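Local coordinates for protein putative glutathione S-transferase (Corynebacterium glutamicum, PDB 3M1G) that probably acts as a glutathione transferase of the ECM4-like, omega-related subfamily, at residues W225-L230 and M273-G278; R254-Y259 and K269-P274; G278-L283 and S322-P327. One frame throughout, in Å; residues are numbered along the deposited sequence.

Interaction 1: residues W225-L230 and M273-G278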
loop_
_atom_site.group_PDB
_atom_site.type_symbol
_atom_site.label_atom_id
_atom_site.label_comp_id
_atom_site.label_asym_id
_atom_site.label_seq_id
_atom_site.Cartn_x
_atom_site.Cartn_y
_atom_site.Cartn_z
ATOM N N TRP A 225 0.991 -0.884 19.889
ATOM C CA TRP A 225 0.569 -0.423 21.212
ATOM C C TRP A 225 -0.843 0.200 21.127
ATOM O O TRP A 225 -1.693 -0.101 21.958
ATOM C CB TRP A 225 1.565 0.601 21.783
ATOM C CG TRP A 225 0.991 1.531 22.805
ATOM C CD1 TRP A 225 0.493 1.189 24.036
ATOM C CD2 TRP A 225 0.896 2.953 22.717
ATOM N NE1 TRP A 225 0.053 2.309 24.678
ATOM C CE2 TRP A 225 0.289 3.404 23.897
ATOM C CE3 TRP A 225 1.243 3.894 21.740
ATOM C CZ2 TRP A 225 0.031 4.757 24.144
ATOM C CZ3 TRP A 225 0.988 5.257 21.993
ATOM C CH2 TRP A 225 0.376 5.661 23.162
ATOM N N LEU A 226 -1.091 1.048 20.137
ATOM C CA LEU A 226 -2.418 1.677 20.025
ATOM C C LEU A 226 -3.532 0.646 19.743
ATOM O O LEU A 226 -4.641 0.708 20.303
ATOM C CB LEU A 226 -2.419 2.775 18.957
ATOM C CG LEU A 226 -1.617 4.016 19.313
ATOM C CD1 LEU A 226 -1.486 4.936 18.110
ATOM C CD2 LEU A 226 -2.240 4.770 20.509
ATOM N N GLU A 227 -3.231 -0.301 18.867
ATOM C CA GLU A 227 -4.173 -1.357 18.507
ATOM C C GLU A 227 -4.578 -2.118 19.786
ATOM O O GLU A 227 -5.760 -2.428 20.017
ATOM C CB GLU A 227 -3.533 -2.283 17.470
ATOM C CG GLU A 227 -4.296 -3.562 17.185
ATOM C CD GLU A 227 -5.553 -3.312 16.393
ATOM O OE1 GLU A 227 -5.664 -2.203 15.803
ATOM O OE2 GLU A 227 -6.417 -4.222 16.363
ATOM N N ASP A 228 -3.601 -2.386 20.635
ATOM C CA ASP A 228 -3.881 -3.048 21.908
ATOM C C ASP A 228 -4.588 -2.136 22.919
ATOM O O ASP A 228 -5.481 -2.577 23.632
ATOM C CB ASP A 228 -2.589 -3.571 22.522
ATOM C CG ASP A 228 -2.824 -4.331 23.844
ATOM O OD1 ASP A 228 -3.458 -5.401 23.843
ATOM O OD2 ASP A 228 -2.401 -3.834 24.884
ATOM N N ARG A 229 -4.204 -0.863 23.000
ATOM C CA ARG A 229 -4.883 0.050 23.904
ATOM C C ARG A 229 -6.387 0.171 23.569
ATOM O O ARG A 229 -7.247 0.247 24.457
ATOM C CB ARG A 229 -4.224 1.439 23.845
ATOM C CG ARG A 229 -4.717 2.389 24.903
ATOM C CD ARG A 229 -4.026 3.722 24.867
ATOM N NE ARG A 229 -4.691 4.648 25.775
ATOM C CZ ARG A 229 -4.418 4.782 27.070
ATOM N NH1 ARG A 229 -3.447 4.086 27.644
ATOM N NH2 ARG A 229 -5.123 5.647 27.786
ATOM N N LEU A 230 -6.687 0.224 22.284
ATOM C CA LEU A 230 -8.052 0.412 21.789
ATOM C C LEU A 230 -8.829 -0.906 21.686
ATOM O O LEU A 230 -9.982 -0.904 21.273
ATOM C CB LEU A 230 -8.017 1.132 20.429
ATOM C CG LEU A 230 -7.588 2.603 20.465
ATOM C CD1 LEU A 230 -7.260 3.136 19.065
ATOM C CD2 LEU A 230 -8.683 3.440 21.128
HETATM N N MSE A 273 -5.946 -3.642 10.608
HETATM C CA MSE A 273 -5.719 -3.533 12.049
HETATM C C MSE A 273 -7.108 -3.337 12.668
HETATM O O MSE A 273 -7.660 -2.237 12.620
HETATM C CB MSE A 273 -4.850 -2.321 12.359
HETATM C CG MSE A 273 -3.456 -2.322 11.697
HETATM SE SE MSE A 273 -2.276 -3.611 12.490
HETATM C CE MSE A 273 -1.762 -2.545 14.066
ATOM N N PRO A 274 -7.693 -4.397 13.207
ATOM C CA PRO A 274 -9.135 -4.318 13.435
ATOM C C PRO A 274 -9.584 -3.228 14.407
ATOM O O PRO A 274 -10.572 -2.548 14.119
ATOM C CB PRO A 274 -9.512 -5.705 13.995
ATOM C CG PRO A 274 -8.386 -6.597 13.680
ATOM C CD PRO A 274 -7.143 -5.745 13.415
ATOM N N ASN A 275 -8.903 -3.083 15.547
ATOM C CA ASN A 275 -9.290 -2.026 16.475
ATOM C C ASN A 275 -9.062 -0.622 15.927
ATOM O O ASN A 275 -9.969 0.222 16.014
ATOM C CB ASN A 275 -8.626 -2.202 17.823
ATOM C CG ASN A 275 -9.130 -3.422 18.529
ATOM O OD1 ASN A 275 -10.308 -3.526 18.808
ATOM N ND2 ASN A 275 -8.262 -4.374 18.752
ATOM N N LEU A 276 -7.898 -0.376 15.329
ATOM C CA LEU A 276 -7.631 0.948 14.748
ATOM C C LEU A 276 -8.624 1.267 13.656
ATOM O O LEU A 276 -9.034 2.429 13.517
ATOM C CB LEU A 276 -6.207 1.057 14.191
ATOM C CG LEU A 276 -5.110 1.130 15.278
ATOM C CD1 LEU A 276 -3.711 0.921 14.631
ATOM C CD2 LEU A 276 -5.172 2.440 15.989
ATOM N N TRP A 277 -8.980 0.269 12.845
ATOM C CA TRP A 277 -9.891 0.518 11.719
ATOM C C TRP A 277 -11.328 0.812 12.165
ATOM O O TRP A 277 -11.980 1.683 11.596
ATOM C CB TRP A 277 -9.869 -0.656 10.750
ATOM C CG TRP A 277 -10.757 -0.592 9.542
ATOM C CD1 TRP A 277 -11.508 -1.605 9.090
ATOM C CD2 TRP A 277 -10.964 0.509 8.602
ATOM N NE1 TRP A 277 -12.183 -1.239 7.953
ATOM C CE2 TRP A 277 -11.882 0.050 7.634
ATOM C CE3 TRP A 277 -10.485 1.821 8.503
ATOM C CZ2 TRP A 277 -12.306 0.840 6.548
ATOM C CZ3 TRP A 277 -10.941 2.637 7.443
ATOM C CH2 TRP A 277 -11.837 2.132 6.482
ATOM N N GLY A 278 -11.816 0.061 13.150
ATOM C CA GLY A 278 -13.094 0.357 13.808
ATOM C C GLY A 278 -13.097 1.753 14.408
ATOM O O GLY A 278 -14.004 2.548 14.155
#

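Interaction 2: residues R254-Y259 and K269-P274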
loop_
_atom_site.group_PDB
_atom_site.type_symbol
_atom_site.label_atom_id
_atom_site.label_comp_id
_atom_site.label_asym_id
_atom_site.label_seq_id
_atom_site.Cartn_x
_atom_site.Cartn_y
_atom_site.Cartn_z
ATOM N N ARG A 254 -5.041 9.814 7.000
ATOM C CA ARG A 254 -4.161 10.006 5.883
ATOM C C ARG A 254 -3.295 8.768 5.624
ATOM O O ARG A 254 -2.486 8.745 4.689
ATOM C CB ARG A 254 -3.234 11.211 6.133
ATOM C CG ARG A 254 -3.931 12.558 6.091
ATOM C CD ARG A 254 -3.091 13.683 6.698
ATOM N NE ARG A 254 -3.780 14.949 6.473
ATOM C CZ ARG A 254 -4.862 15.349 7.156
ATOM N NH1 ARG A 254 -5.332 14.613 8.134
ATOM N NH2 ARG A 254 -5.470 16.494 6.848
ATOM N N PHE A 255 -3.431 7.758 6.452
ATOM C CA PHE A 255 -2.500 6.629 6.391
ATOM C C PHE A 255 -2.605 5.759 5.136
ATOM O O PHE A 255 -1.650 5.679 4.350
ATOM C CB PHE A 255 -2.578 5.769 7.641
ATOM C CG PHE A 255 -1.386 4.889 7.819
ATOM C CD1 PHE A 255 -1.336 3.641 7.216
ATOM C CD2 PHE A 255 -0.333 5.302 8.568
ATOM C CE1 PHE A 255 -0.241 2.809 7.382
ATOM C CE2 PHE A 255 0.778 4.492 8.753
ATOM C CZ PHE A 255 0.806 3.205 8.151
ATOM N N ASP A 256 -3.741 5.115 4.930
ATOM C CA ASP A 256 -3.874 4.277 3.748
ATOM C C ASP A 256 -3.787 5.111 2.472
ATOM O O ASP A 256 -3.184 4.667 1.458
ATOM C CB ASP A 256 -5.168 3.444 3.780
ATOM C CG ASP A 256 -5.144 2.346 4.857
ATOM O OD1 ASP A 256 -4.065 2.128 5.456
ATOM O OD2 ASP A 256 -6.211 1.716 5.106
ATOM N N ALA A 257 -4.330 6.328 2.514
ATOM C CA ALA A 257 -4.348 7.208 1.341
ATOM C C ALA A 257 -2.963 7.707 0.896
ATOM O O ALA A 257 -2.729 7.891 -0.306
ATOM C CB ALA A 257 -5.297 8.424 1.566
ATOM N N VAL A 258 -2.060 7.946 1.849
ATOM C CA VAL A 258 -0.772 8.593 1.559
ATOM C C VAL A 258 0.420 7.923 2.238
ATOM O O VAL A 258 1.349 7.480 1.584
ATOM C CB VAL A 258 -0.753 10.090 1.966
ATOM C CG1 VAL A 258 0.681 10.635 1.833
ATOM C CG2 VAL A 258 -1.729 10.899 1.103
ATOM N N TYR A 259 0.407 7.836 3.547
ATOM C CA TYR A 259 1.612 7.407 4.273
ATOM C C TYR A 259 2.010 5.973 3.966
ATOM O O TYR A 259 3.191 5.640 3.914
ATOM C CB TYR A 259 1.420 7.549 5.779
ATOM C CG TYR A 259 1.077 8.977 6.270
ATOM C CD1 TYR A 259 1.633 10.109 5.684
ATOM C CD2 TYR A 259 0.184 9.168 7.329
ATOM C CE1 TYR A 259 1.327 11.395 6.163
ATOM C CE2 TYR A 259 -0.130 10.424 7.798
ATOM C CZ TYR A 259 0.454 11.534 7.227
ATOM O OH TYR A 259 0.171 12.777 7.700
ATOM N N LYS A 269 -2.101 -2.181 5.996
ATOM C CA LYS A 269 -3.021 -1.059 5.862
ATOM C C LYS A 269 -3.752 -0.939 7.220
ATOM O O LYS A 269 -3.883 -1.922 7.957
ATOM C CB LYS A 269 -4.047 -1.270 4.734
ATOM C CG LYS A 269 -3.502 -1.021 3.312
ATOM C CD LYS A 269 -4.463 -1.459 2.202
ATOM C CE LYS A 269 -5.698 -0.529 2.134
ATOM N NZ LYS A 269 -6.564 -0.772 0.950
ATOM N N ILE A 270 -4.257 0.254 7.531
ATOM C CA ILE A 270 -5.092 0.403 8.716
ATOM C C ILE A 270 -6.317 -0.494 8.621
ATOM O O ILE A 270 -6.768 -1.016 9.637
ATOM C CB ILE A 270 -5.497 1.870 8.987
ATOM C CG1 ILE A 270 -4.261 2.755 9.215
ATOM C CG2 ILE A 270 -6.431 1.964 10.220
ATOM C CD1 ILE A 270 -3.266 2.297 10.318
ATOM N N THR A 271 -6.852 -0.702 7.409
ATOM C CA THR A 271 -7.984 -1.634 7.198
ATOM C C THR A 271 -7.700 -3.039 7.715
ATOM O O THR A 271 -8.629 -3.767 8.022
ATOM C CB THR A 271 -8.380 -1.719 5.710
ATOM O OG1 THR A 271 -7.252 -2.205 4.978
ATOM C CG2 THR A 271 -8.790 -0.274 5.176
ATOM N N GLU A 272 -6.425 -3.409 7.874
ATOM C CA GLU A 272 -6.070 -4.733 8.400
ATOM C C GLU A 272 -5.789 -4.770 9.912
ATOM O O GLU A 272 -5.413 -5.804 10.420
ATOM C CB GLU A 272 -4.814 -5.269 7.677
ATOM C CG GLU A 272 -4.931 -5.338 6.152
ATOM C CD GLU A 272 -3.629 -5.790 5.498
ATOM O OE1 GLU A 272 -2.613 -5.029 5.511
ATOM O OE2 GLU A 272 -3.618 -6.936 5.002
HETATM N N MSE A 273 -5.946 -3.642 10.608
HETATM C CA MSE A 273 -5.719 -3.533 12.049
HETATM C C MSE A 273 -7.108 -3.337 12.668
HETATM O O MSE A 273 -7.660 -2.237 12.620
HETATM C CB MSE A 273 -4.850 -2.321 12.359
HETATM C CG MSE A 273 -3.456 -2.322 11.697
HETATM SE SE MSE A 273 -2.276 -3.611 12.490
HETATM C CE MSE A 273 -1.762 -2.545 14.066
ATOM N N PRO A 274 -7.693 -4.397 13.207
ATOM C CA PRO A 274 -9.135 -4.318 13.435
ATOM C C PRO A 274 -9.584 -3.228 14.407
ATOM O O PRO A 274 -10.572 -2.548 14.119
ATOM C CB PRO A 274 -9.512 -5.705 13.995
ATOM C CG PRO A 274 -8.386 -6.597 13.680
ATOM C CD PRO A 274 -7.143 -5.745 13.415
#

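Interaction 3: residues G278-L283 and S322-P327. With GOL (glycerol), chain G.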
loop_
_atom_site.group_PDB
_atom_site.type_symbol
_atom_site.label_atom_id
_atom_site.label_comp_id
_atom_site.label_asym_id
_atom_site.label_seq_id
_atom_site.Cartn_x
_atom_site.Cartn_y
_atom_site.Cartn_z
ATOM N N GLY A 278 -11.816 0.061 13.150
ATOM C CA GLY A 278 -13.094 0.357 13.808
ATOM C C GLY A 278 -13.097 1.753 14.408
ATOM O O GLY A 278 -14.004 2.548 14.155
ATOM N N TYR A 279 -12.048 2.068 15.163
ATOM C CA TYR A 279 -11.860 3.415 15.755
ATOM C C TYR A 279 -11.831 4.527 14.714
ATOM O O TYR A 279 -12.499 5.550 14.854
ATOM C CB TYR A 279 -10.590 3.365 16.606
ATOM C CG TYR A 279 -9.986 4.674 17.100
ATOM C CD1 TYR A 279 -10.398 5.243 18.272
ATOM C CD2 TYR A 279 -8.955 5.297 16.387
ATOM C CE1 TYR A 279 -9.811 6.400 18.745
ATOM C CE2 TYR A 279 -8.354 6.453 16.854
ATOM C CZ TYR A 279 -8.794 6.996 18.046
ATOM O OH TYR A 279 -8.220 8.137 18.551
ATOM N N LEU A 280 -11.051 4.337 13.658
ATOM C CA LEU A 280 -10.978 5.318 12.589
ATOM C C LEU A 280 -12.309 5.589 11.933
ATOM O O LEU A 280 -12.675 6.743 11.678
ATOM C CB LEU A 280 -9.925 4.917 11.553
ATOM C CG LEU A 280 -9.718 5.853 10.339
ATOM C CD1 LEU A 280 -9.461 7.315 10.736
ATOM C CD2 LEU A 280 -8.576 5.279 9.383
ATOM N N ARG A 281 -13.070 4.542 11.661
ATOM C CA ARG A 281 -14.386 4.719 11.063
ATOM C C ARG A 281 -15.366 5.455 12.002
ATOM O O ARG A 281 -16.132 6.330 11.559
ATOM C CB ARG A 281 -14.960 3.360 10.643
ATOM C CG ARG A 281 -14.295 2.808 9.370
ATOM C CD ARG A 281 -14.819 1.455 9.016
ATOM N NE ARG A 281 -14.376 0.442 9.957
ATOM C CZ ARG A 281 -14.810 -0.819 9.973
ATOM N NH1 ARG A 281 -14.285 -1.682 10.831
ATOM N NH2 ARG A 281 -15.750 -1.223 9.124
ATOM N N ASP A 282 -15.347 5.073 13.276
ATOM C CA ASP A 282 -16.195 5.653 14.357
ATOM C C ASP A 282 -15.939 7.174 14.413
ATOM O O ASP A 282 -16.850 7.977 14.341
ATOM C CB ASP A 282 -15.793 4.916 15.653
ATOM C CG ASP A 282 -16.670 5.238 16.889
ATOM O OD1 ASP A 282 -17.666 5.957 16.803
ATOM O OD2 ASP A 282 -16.351 4.689 17.965
ATOM N N LEU A 283 -14.681 7.576 14.448
ATOM C CA LEU A 283 -14.326 8.999 14.428
ATOM C C LEU A 283 -14.716 9.676 13.121
ATOM O O LEU A 283 -15.329 10.757 13.133
ATOM C CB LEU A 283 -12.831 9.174 14.663
ATOM C CG LEU A 283 -12.270 8.814 16.048
ATOM C CD1 LEU A 283 -10.766 9.088 16.057
ATOM C CD2 LEU A 283 -13.008 9.614 17.180
ATOM N N SER A 322 -14.200 3.585 0.240
ATOM C CA SER A 322 -15.603 3.408 0.517
ATOM C C SER A 322 -15.829 2.777 1.901
ATOM O O SER A 322 -16.863 2.989 2.514
ATOM C CB SER A 322 -16.292 2.613 -0.609
ATOM O OG SER A 322 -15.827 1.279 -0.599
ATOM N N GLY A 323 -14.835 2.065 2.427
ATOM C CA GLY A 323 -14.906 1.475 3.755
ATOM C C GLY A 323 -15.111 2.431 4.918
ATOM O O GLY A 323 -15.592 2.012 5.953
ATOM N N PHE A 324 -14.721 3.701 4.751
ATOM C CA PHE A 324 -14.833 4.708 5.794
ATOM C C PHE A 324 -16.277 4.884 6.280
ATOM O O PHE A 324 -16.485 5.288 7.410
ATOM C CB PHE A 324 -14.288 6.080 5.334
ATOM C CG PHE A 324 -12.822 6.273 5.589
ATOM C CD1 PHE A 324 -12.349 6.570 6.844
ATOM C CD2 PHE A 324 -11.910 6.080 4.581
ATOM C CE1 PHE A 324 -11.005 6.749 7.068
ATOM C CE2 PHE A 324 -10.538 6.250 4.808
ATOM C CZ PHE A 324 -10.094 6.582 6.032
ATOM N N ALA A 325 -17.229 4.559 5.421
ATOM C CA ALA A 325 -18.659 4.728 5.688
ATOM C C ALA A 325 -19.350 3.468 6.219
ATOM O O ALA A 325 -20.524 3.514 6.457
ATOM C CB ALA A 325 -19.408 5.205 4.390
ATOM N N THR A 326 -18.630 2.361 6.395
ATOM C CA THR A 326 -19.250 1.119 6.773
ATOM C C THR A 326 -19.416 1.024 8.299
ATOM O O THR A 326 -18.698 1.713 9.042
ATOM C CB THR A 326 -18.412 -0.098 6.253
ATOM O OG1 THR A 326 -17.078 -0.069 6.818
ATOM C CG2 THR A 326 -18.367 -0.111 4.698
ATOM N N PRO A 327 -20.351 0.178 8.783
ATOM C CA PRO A 327 -20.528 0.010 10.247
ATOM C C PRO A 327 -19.225 -0.393 10.941
ATOM O O PRO A 327 -18.551 -1.320 10.497
ATOM C CB PRO A 327 -21.561 -1.121 10.358
ATOM C CG PRO A 327 -22.384 -0.993 9.069
ATOM C CD PRO A 327 -21.341 -0.616 8.022
HETATM C C1 GOL G . -16.814 -4.174 10.904
HETATM O O1 GOL G . -15.559 -4.324 10.273
HETATM C C2 GOL G . -16.911 -5.076 12.138
HETATM O O2 GOL G . -16.440 -6.365 11.788
HETATM C C3 GOL G . -18.342 -5.184 12.693
HETATM O O3 GOL G . -19.199 -4.173 12.190
#

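Interaction 1: residues W225-L230 and M273-G278
Glu227 reaches from the end of helix 209-229 onto the first turn of helix 274-284 and holds it with both carboxylate oxygens. This grip is the tight part of the contact. OE1 accepts from Leu276 N at 2.9 Å, and OE2 accepts from Asn275 N at the same length; both bonds are fairly straight (159°), arriving from the syn side somewhat out of the carboxylate plane. The residue at the N-cap position, selenomethionine Met273, has no polar side-chain atom to offer, and the helix start, with its partial positive charge, probably favours the ionised glutamate. A bend at chi2 (72°) in Glu227 turns the carboxylate in toward these N-H groups, while Met273 CE lies 3.8 Å from Glu227 CB. The axes of the two short helical segments cross at 74°, 8.3 Å apart at their closest.

Beside the carboxylate runs a buried apolar flank: Leu276 CD2 sits 3.8 Å from Leu230 CD1 and 4.1 Å from Leu226 CB. Toward solvent the fit relaxes. There Asn275 ND2 adds only a weak bond to Glu227 OE2 (3.0 Å), its amide plane moderately tilted against the carboxylate, and exposed Pro274 merely edges OE2 with its CD.

Behind the leucines, Leu248 and Leu252 of helix 243-253 close the core, Leu226 also touches Ile192 of helix 182-197, and Met273 folds back onto Trp220 and Asp224 of helix 209-229.

Interaction 2: residues R254-Y259 and K269-P274
A short 3-10 turn, 270-272, leads into helix 274-284, and its leading amides are met by Asp256 from the short helix 255-259 in the helical C-terminal half of the glutathione transferase fold. Asp256 OD1 accepts from Ile270 N at 2.8 Å, using its syn lone pair in a bond of 159°. The second oxygen, OD2, takes a weak, long bond from Thr271 N (3.4 Å) and rests 3.3 Å from Thr271 CG2, so one carboxylate spans two successive amides. With CG anti to the carbonyl carbon (chi1 -69°), Asp256 holds that group out toward the turn. The same turn is tied from within, where Glu272 OE1 accepts from Lys269 N at 2.9 Å.

The apolar half of the contact is Phe255 with Ile270. Ile270 CG1 packs 3.7 Å from Phe255 CD1, and Ile270 CD1 stands over one face of the Phe255 ring, 4.2 Å from its centroid, as a CH-pi contact offset toward the rim. Lys269 carries its methylene chain across Asp256 at about a right angle, but its NZ pairs with Glu272 of the second subunit, whose carboxylate also receives Thr271 OG1; the turn therefore helps to form the dimer interface.

Helix 255-259 itself is wound with a wider pi-type turn, Arg254 O accepting from both Val258 N and Tyr259 N, from opposite faces of its carbonyl plane. Tyr259, bonded to Tyr302 through their hydroxyls, is predicted to lower the pKa of the active-site cysteine, consistent with the tyrosine-flanked catalytic site of ECM4-like transferases.

Interaction 3: residues G278-L283 and S322-P327
The 3-10 turn 322-325 runs against the side of helix 278-283, coming nearest where Arg281 CA and Phe324 CA are 5.3 Å apart, and beyond it the chain straightens through Thr326 and Pro327. Arg281 and Leu280 carry the helix side of the contact. Leu280 CG presses obliquely on Phe324 at CE1, 3.6 Å away, and its CD2 reaches the same carbon, CE1, at 3.7 Å. The Phe324 ring also meets Phe284, Phe295 and, edge-to-face, Trp277, an aromatic cluster that packs the loop following helix 295-305 onto helix 274-284 of the helical domain; Gln285 binds the carbonyls of Phe324 and Thr326 next to it.

Arg281 bends at chi3 (-70°), its CD passing 3.2 Å from Gly323 O, so that the guanidinium turns toward Thr326. NH2 donates to Thr326 OG1 at 2.9 Å, with the oxygen only 6° out of the guanidinium plane. That hydroxyl in turn donates to Gly323 O at 2.7 Å, in the carbonyl plane; Gly323 O also accepts from Thr326 N, so the turn is locked twice. NE of Arg281 goes to Trp277 O, and the Arg281 guanidinium makes a cation-pi contact with the Trp277 ring. At the outer edge a glycerol, probably from the crystallisation liquor, takes a bond from Arg281 NH1 to its O1 (3.0 Å).

In the fold
Helix 274-284 is common ground: interaction 1 holds its first turn, interaction 3 its later turns, and interaction 2 the 3-10 turn that feeds it, sharing Met273 and Pro274 with interaction 1. Both interactions 1 and 2 set an acidic side chain against the amides of a helical turn, whereas interaction 3 uses an arginine and a hydroxyl. Interaction 2 is buried, partly under the second subunit; the other two are partly buried, and no other chain touches them. Trp277, on the helix segment of interaction 1, touches both other contacts, its CB lying 3.3 Å from Ile270 O and its CZ2 3.5 Å from Gly323 O, while Leu230 CD1 abuts Tyr279 CG at 3.7 Å.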